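Local coordinates for selenium-binding protein (Sulfolobus tokodaii, PDB 2ECE) that is of unknown function but belongs to the selenium-binding protein family, a group of beta-propeller proteins, and may bind selenium, at residues His221-Trp233 and His242-Leu256. Sequence-based numbering, arbitrary orientation.
Sequences HLKDRYGNRIHFW and HSLTLGEENRMALEL
Arg-251 sets CG beside its backbone N (chi1 -67°) and bends again at chi2 (-64°), which carries its guanidinium to the helix 222-225. Met-252 has a similar first torsion, but its chain then runs extended along the Tyr-226 ring. The contact belongs to a beta-propeller. Strands 229-234 and 239-245 form the outer hairpin of one blade, and strand 250-258 opens the next sheet. In the hairpin, Ile-230 with Leu-244 and Phe-232 with His-242 are antiparallel hydrogen-bonded pairs. Just past the strand ends, Leu-246 N bonds to Asn-228 O at 2.8 Å. On the face with Ile-230 and Phe-232, apolar side chains meet. Phe-232 CE2 touches Leu-244 CD1 at 3.6 Å. Ile-230 CD1 reaches across to Leu-256 CD2 (3.7 Å), which joins the two sheets. On the face with Arg-229 and His-231, the His-231 CE1 atom lies over the centre of the Arg-229 guanidinium. That guanidinium makes a salt bridge with Asp-186 and a weak bond to Ser-243 OG. His-231 NE2 bonds to Glu-206. Met-252 CE sits over one face of the Tyr-226 ring, and SD lies obliquely to it, 5.1 Å from the centroid, a Met-aromatic contact. CE also touches Leu-222 CD2 at 3.7 Å. Buried Arg-251 donates to several backbone carbonyls. NH1 binds Glu-248 O and Asn-250 O, and NH2 binds Lys-223 O. A leucine here would probably leave these three carbonyls without their donors and untie the helix from the turn 247-250. Arg-251 NH2 meets a lone pair of Lys-223 O at 3.0 Å, with an N-H...O angle of 159°.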
loop_
_atom_site.group_PDB
_atom_site.type_symbol
_atom_site.label_atom_id
_atom_site.label_comp_id
_atom_site.label_asym_id
_atom_site.label_seq_id
_atom_site.Cartn_x
_atom_site.Cartn_y
_atom_site.Cartn_z
ATOM N N HIS A 221 -5.734 21.504 -8.941
ATOM C CA HIS A 221 -5.987 20.273 -9.696
ATOM C C HIS A 221 -7.019 19.366 -9.021
ATOM O O HIS A 221 -7.677 18.562 -9.682
ATOM C CB HIS A 221 -4.704 19.448 -9.841
ATOM C CG HIS A 221 -3.710 19.999 -10.815
ATOM N ND1 HIS A 221 -2.582 19.297 -11.185
ATOM C CD2 HIS A 221 -3.658 21.177 -11.481
ATOM C CE1 HIS A 221 -1.877 20.020 -12.038
ATOM N NE2 HIS A 221 -2.507 21.164 -12.234
ATOM N N LEU A 222 -7.133 19.485 -7.704
ATOM C CA LEU A 222 -8.039 18.653 -6.923
ATOM C C LEU A 222 -9.443 18.415 -7.467
ATOM O O LEU A 222 -9.857 17.268 -7.629
ATOM C CB LEU A 222 -8.135 19.187 -5.496
ATOM C CG LEU A 222 -7.024 18.718 -4.557
ATOM C CD1 LEU A 222 -7.138 19.428 -3.220
ATOM C CD2 LEU A 222 -7.128 17.207 -4.373
ATOM N N LYS A 223 -10.175 19.483 -7.756
ATOM C CA LYS A 223 -11.541 19.334 -8.246
ATOM C C LYS A 223 -11.725 18.560 -9.549
ATOM O O LYS A 223 -12.580 17.678 -9.625
ATOM C CB LYS A 223 -12.215 20.706 -8.370
ATOM C CG LYS A 223 -13.560 20.671 -9.094
ATOM C CD LYS A 223 -14.347 21.963 -8.903
ATOM C CE LYS A 223 -15.349 21.834 -7.760
ATOM N NZ LYS A 223 -16.413 20.823 -8.058
ATOM N N ASP A 224 -10.931 18.867 -10.570
ATOM C CA ASP A 224 -11.101 18.192 -11.851
ATOM C C ASP A 224 -10.101 17.102 -12.222
ATOM O O ASP A 224 -10.345 16.356 -13.164
ATOM C CB ASP A 224 -11.120 19.217 -12.991
ATOM C CG ASP A 224 -12.062 20.366 -12.724
ATOM O OD1 ASP A 224 -13.205 20.108 -12.289
ATOM O OD2 ASP A 224 -11.658 21.528 -12.956
ATOM N N ARG A 225 -8.991 16.986 -11.501
ATOM C CA ARG A 225 -8.002 15.981 -11.874
ATOM C C ARG A 225 -7.803 14.787 -10.943
ATOM O O ARG A 225 -7.062 13.864 -11.278
ATOM C CB ARG A 225 -6.658 16.663 -12.135
ATOM C CG ARG A 225 -6.793 17.858 -13.065
ATOM C CD ARG A 225 -5.458 18.357 -13.579
ATOM N NE ARG A 225 -5.621 19.620 -14.294
ATOM C CZ ARG A 225 -4.701 20.155 -15.088
ATOM N NH1 ARG A 225 -3.542 19.536 -15.276
ATOM N NH2 ARG A 225 -4.941 21.312 -15.694
ATOM N N TYR A 226 -8.455 14.792 -9.784
ATOM C CA TYR A 226 -8.324 13.673 -8.859
ATOM C C TYR A 226 -9.650 12.922 -8.778
ATOM O O TYR A 226 -10.718 13.518 -8.919
ATOM C CB TYR A 226 -7.872 14.183 -7.487
ATOM C CG TYR A 226 -6.400 14.551 -7.453
ATOM C CD1 TYR A 226 -5.441 13.630 -7.027
ATOM C CD2 TYR A 226 -5.960 15.801 -7.895
ATOM C CE1 TYR A 226 -4.081 13.938 -7.043
ATOM C CE2 TYR A 226 -4.600 16.121 -7.915
ATOM C CZ TYR A 226 -3.666 15.182 -7.489
ATOM O OH TYR A 226 -2.324 15.482 -7.517
ATOM N N GLY A 227 -9.590 11.613 -8.557
ATOM C CA GLY A 227 -10.814 10.835 -8.518
ATOM C C GLY A 227 -11.407 10.546 -7.155
ATOM O O GLY A 227 -10.791 10.817 -6.125
ATOM N N ASN A 228 -12.614 9.989 -7.157
ATOM C CA ASN A 228 -13.295 9.644 -5.919
ATOM C C ASN A 228 -14.256 8.477 -6.102
ATOM O O ASN A 228 -15.238 8.356 -5.368
ATOM C CB ASN A 228 -14.050 10.861 -5.365
ATOM C CG ASN A 228 -15.116 11.379 -6.313
ATOM O OD1 ASN A 228 -15.875 12.285 -5.961
ATOM N ND2 ASN A 228 -15.178 10.814 -7.515
ATOM N N ARG A 229 -13.959 7.607 -7.067
ATOM C CA ARG A 229 -14.808 6.457 -7.348
ATOM C C ARG A 229 -14.118 5.118 -7.108
ATOM O O ARG A 229 -12.896 5.009 -7.219
ATOM C CB ARG A 229 -15.257 6.482 -8.813
ATOM C CG ARG A 229 -15.753 7.821 -9.314
ATOM C CD ARG A 229 -15.624 7.892 -10.835
ATOM N NE ARG A 229 -16.620 7.095 -11.539
ATOM C CZ ARG A 229 -16.531 6.755 -12.821
ATOM N NH1 ARG A 229 -15.483 7.137 -13.542
ATOM N NH2 ARG A 229 -17.494 6.045 -13.388
ATOM N N ILE A 230 -14.919 4.108 -6.776
ATOM C CA ILE A 230 -14.433 2.745 -6.608
ATOM C C ILE A 230 -15.146 1.998 -7.734
ATOM O O ILE A 230 -16.343 2.199 -7.968
ATOM C CB ILE A 230 -14.809 2.122 -5.235
ATOM C CG1 ILE A 230 -14.513 0.616 -5.253
ATOM C CG2 ILE A 230 -16.271 2.365 -4.920
ATOM C CD1 ILE A 230 -14.619 -0.062 -3.881
ATOM N N HIS A 231 -14.408 1.165 -8.453
ATOM C CA HIS A 231 -14.977 0.422 -9.568
ATOM C C HIS A 231 -15.079 -1.057 -9.232
ATOM O O HIS A 231 -14.138 -1.641 -8.686
ATOM C CB HIS A 231 -14.098 0.603 -10.808
ATOM C CG HIS A 231 -13.949 2.029 -11.238
ATOM N ND1 HIS A 231 -14.799 2.626 -12.146
ATOM C CD2 HIS A 231 -13.050 2.979 -10.884
ATOM C CE1 HIS A 231 -14.426 3.881 -12.334
ATOM N NE2 HIS A 231 -13.368 4.120 -11.580
ATOM N N PHE A 232 -16.222 -1.653 -9.556
ATOM C CA PHE A 232 -16.452 -3.073 -9.312
ATOM C C PHE A 232 -16.410 -3.795 -10.648
ATOM O O PHE A 232 -17.108 -3.410 -11.590
ATOM C CB PHE A 232 -17.809 -3.272 -8.637
ATOM C CG PHE A 232 -17.917 -2.574 -7.318
ATOM C CD1 PHE A 232 -17.304 -3.105 -6.191
ATOM C CD2 PHE A 232 -18.551 -1.337 -7.222
ATOM C CE1 PHE A 232 -17.309 -2.412 -4.982
ATOM C CE2 PHE A 232 -18.564 -0.634 -6.018
ATOM C CZ PHE A 232 -17.939 -1.174 -4.897
ATOM N N TRP A 233 -15.593 -4.841 -10.726
ATOM C CA TRP A 233 -15.441 -5.594 -11.962
ATOM C C TRP A 233 -15.725 -7.081 -11.821
ATOM O O TRP A 233 -15.620 -7.649 -10.736
ATOM C CB TRP A 233 -14.011 -5.490 -12.490
ATOM C CG TRP A 233 -13.429 -4.133 -12.577
ATOM C CD1 TRP A 233 -13.158 -3.284 -11.545
ATOM C CD2 TRP A 233 -12.941 -3.498 -13.762
ATOM N NE1 TRP A 233 -12.522 -2.159 -12.013
ATOM C CE2 TRP A 233 -12.377 -2.264 -13.371
ATOM C CE3 TRP A 233 -12.922 -3.855 -15.116
ATOM C CZ2 TRP A 233 -11.799 -1.376 -14.292
ATOM C CZ3 TRP A 233 -12.347 -2.971 -16.034
ATOM C CH2 TRP A 233 -11.793 -1.748 -15.615
ATOM N N HIS A 242 -19.843 -1.933 -12.306
ATOM C CA HIS A 242 -20.467 -0.850 -11.554
ATOM C C HIS A 242 -19.400 0.022 -10.903
ATOM O O HIS A 242 -18.237 -0.369 -10.815
ATOM C CB HIS A 242 -21.406 -1.441 -10.485
ATOM C CG HIS A 242 -22.249 -0.425 -9.776
ATOM N ND1 HIS A 242 -23.060 0.470 -10.442
ATOM C CD2 HIS A 242 -22.432 -0.185 -8.455
ATOM C CE1 HIS A 242 -23.704 1.219 -9.563
ATOM N NE2 HIS A 242 -23.340 0.841 -8.350
ATOM N N SER A 243 -19.801 1.212 -10.473
ATOM C CA SER A 243 -18.893 2.134 -9.808
ATOM C C SER A 243 -19.715 2.962 -8.828
ATOM O O SER A 243 -20.905 3.191 -9.043
ATOM C CB SER A 243 -18.212 3.057 -10.823
ATOM O OG SER A 243 -19.052 4.143 -11.170
ATOM N N LEU A 244 -19.079 3.393 -7.747
ATOM C CA LEU A 244 -19.744 4.204 -6.741
ATOM C C LEU A 244 -18.849 5.389 -6.425
ATOM O O LEU A 244 -17.621 5.274 -6.442
ATOM C CB LEU A 244 -19.986 3.385 -5.466
ATOM C CG LEU A 244 -21.024 2.266 -5.516
ATOM C CD1 LEU A 244 -20.936 1.431 -4.236
ATOM C CD2 LEU A 244 -22.419 2.868 -5.676
ATOM N N THR A 245 -19.462 6.534 -6.166
ATOM C CA THR A 245 -18.712 7.733 -5.830
ATOM C C THR A 245 -18.682 7.838 -4.310
ATOM O O THR A 245 -19.722 7.753 -3.661
ATOM C CB THR A 245 -19.379 8.964 -6.458
ATOM O OG1 THR A 245 -19.262 8.874 -7.883
ATOM C CG2 THR A 245 -18.720 10.243 -5.987
ATOM N N LEU A 246 -17.491 8.008 -3.747
ATOM C CA LEU A 246 -17.327 8.087 -2.299
ATOM C C LEU A 246 -17.354 9.523 -1.776
ATOM O O LEU A 246 -16.376 10.009 -1.209
ATOM C CB LEU A 246 -16.018 7.403 -1.903
ATOM C CG LEU A 246 -15.905 6.005 -2.527
ATOM C CD1 LEU A 246 -14.555 5.389 -2.225
ATOM C CD2 LEU A 246 -17.034 5.125 -2.000
ATOM N N GLY A 247 -18.491 10.190 -1.966
ATOM C CA GLY A 247 -18.636 11.563 -1.520
ATOM C C GLY A 247 -18.275 12.524 -2.637
ATOM O O GLY A 247 -17.113 12.593 -3.046
ATOM N N GLU A 248 -19.263 13.265 -3.139
ATOM C CA GLU A 248 -19.024 14.221 -4.225
ATOM C C GLU A 248 -17.861 15.158 -3.927
ATOM O O GLU A 248 -17.133 15.553 -4.834
ATOM C CB GLU A 248 -20.261 15.086 -4.487
ATOM C CG GLU A 248 -21.301 14.526 -5.446
ATOM C CD GLU A 248 -22.471 15.492 -5.625
ATOM O OE1 GLU A 248 -22.775 16.229 -4.661
ATOM O OE2 GLU A 248 -23.091 15.513 -6.712
ATOM N N GLU A 249 -17.687 15.510 -2.656
ATOM C CA GLU A 249 -16.634 16.442 -2.271
ATOM C C GLU A 249 -15.284 15.835 -1.894
ATOM O O GLU A 249 -14.336 16.570 -1.618
ATOM C CB GLU A 249 -17.114 17.325 -1.113
ATOM C CG GLU A 249 -16.953 16.690 0.264
ATOM C CD GLU A 249 -18.014 15.649 0.586
ATOM O OE1 GLU A 249 -18.683 15.146 -0.342
ATOM O OE2 GLU A 249 -18.173 15.326 1.780
ATOM N N ASN A 250 -15.180 14.510 -1.872
ATOM C CA ASN A 250 -13.910 13.882 -1.501
ATOM C C ASN A 250 -13.005 13.616 -2.696
ATOM O O ASN A 250 -13.477 13.447 -3.820
ATOM C CB ASN A 250 -14.157 12.567 -0.751
ATOM C CG ASN A 250 -14.958 12.764 0.523
ATOM O OD1 ASN A 250 -14.634 13.620 1.345
ATOM N ND2 ASN A 250 -16.005 11.961 0.697
ATOM N N ARG A 251 -11.701 13.578 -2.446
ATOM C CA ARG A 251 -10.727 13.318 -3.497
ATOM C C ARG A 251 -9.627 12.350 -3.045
ATOM O O ARG A 251 -9.219 12.333 -1.886
ATOM C CB ARG A 251 -10.100 14.633 -3.974
ATOM C CG ARG A 251 -11.072 15.560 -4.699
ATOM C CD ARG A 251 -11.573 14.934 -5.993
ATOM N NE ARG A 251 -12.411 15.847 -6.769
ATOM C CZ ARG A 251 -13.688 16.113 -6.503
ATOM N NH1 ARG A 251 -14.292 15.531 -5.475
ATOM N NH2 ARG A 251 -14.363 16.967 -7.271
ATOM N N MET A 252 -9.154 11.563 -4.003
ATOM C CA MET A 252 -8.124 10.565 -3.800
ATOM C C MET A 252 -8.703 9.322 -3.112
ATOM O O MET A 252 -8.615 9.167 -1.890
ATOM C CB MET A 252 -6.983 11.149 -2.964
ATOM C CG MET A 252 -6.283 12.351 -3.609
ATOM S SD MET A 252 -4.786 12.878 -2.751
ATOM C CE MET A 252 -4.742 14.657 -3.138
ATOM N N ALA A 253 -9.163 8.380 -3.933
ATOM C CA ALA A 253 -9.715 7.119 -3.455
ATOM C C ALA A 253 -8.495 6.196 -3.583
ATOM O O ALA A 253 -8.248 5.676 -4.681
ATOM C CB ALA A 253 -10.856 6.663 -4.376
ATOM N N LEU A 254 -7.762 5.960 -2.495
ATOM C CA LEU A 254 -6.560 5.175 -2.556
ATOM C C LEU A 254 -6.740 3.649 -2.298
ATOM O O LEU A 254 -7.041 2.884 -3.225
ATOM C CB LEU A 254 -5.480 5.841 -1.575
ATOM C CG LEU A 254 -5.184 7.293 -2.047
ATOM C CD1 LEU A 254 -3.912 7.706 -1.361
ATOM C CD2 LEU A 254 -5.009 7.437 -3.574
ATOM N N GLU A 255 -6.161 3.240 -1.145
ATOM C CA GLU A 255 -6.043 1.849 -0.718
ATOM C C GLU A 255 -7.271 1.024 -0.495
ATOM O O GLU A 255 -8.140 1.369 0.330
ATOM C CB GLU A 255 -5.141 1.759 0.545
ATOM C CG GLU A 255 -3.735 2.362 0.432
ATOM C CD GLU A 255 -2.822 1.643 -0.554
ATOM O OE1 GLU A 255 -2.956 0.415 -0.709
ATOM O OE2 GLU A 255 -1.952 2.304 -1.164
ATOM N N LEU A 256 -7.318 -0.104 -1.200
ATOM C CA LEU A 256 -8.483 -0.999 -1.164
ATOM C C LEU A 256 -8.216 -2.212 -0.314
ATOM O O LEU A 256 -7.254 -2.939 -0.569
ATOM C CB LEU A 256 -8.865 -1.457 -2.587
ATOM C CG LEU A 256 -9.656 -0.456 -3.427
ATOM C CD1 LEU A 256 -9.570 -0.809 -4.900
ATOM C CD2 LEU A 256 -11.099 -0.446 -2.946
#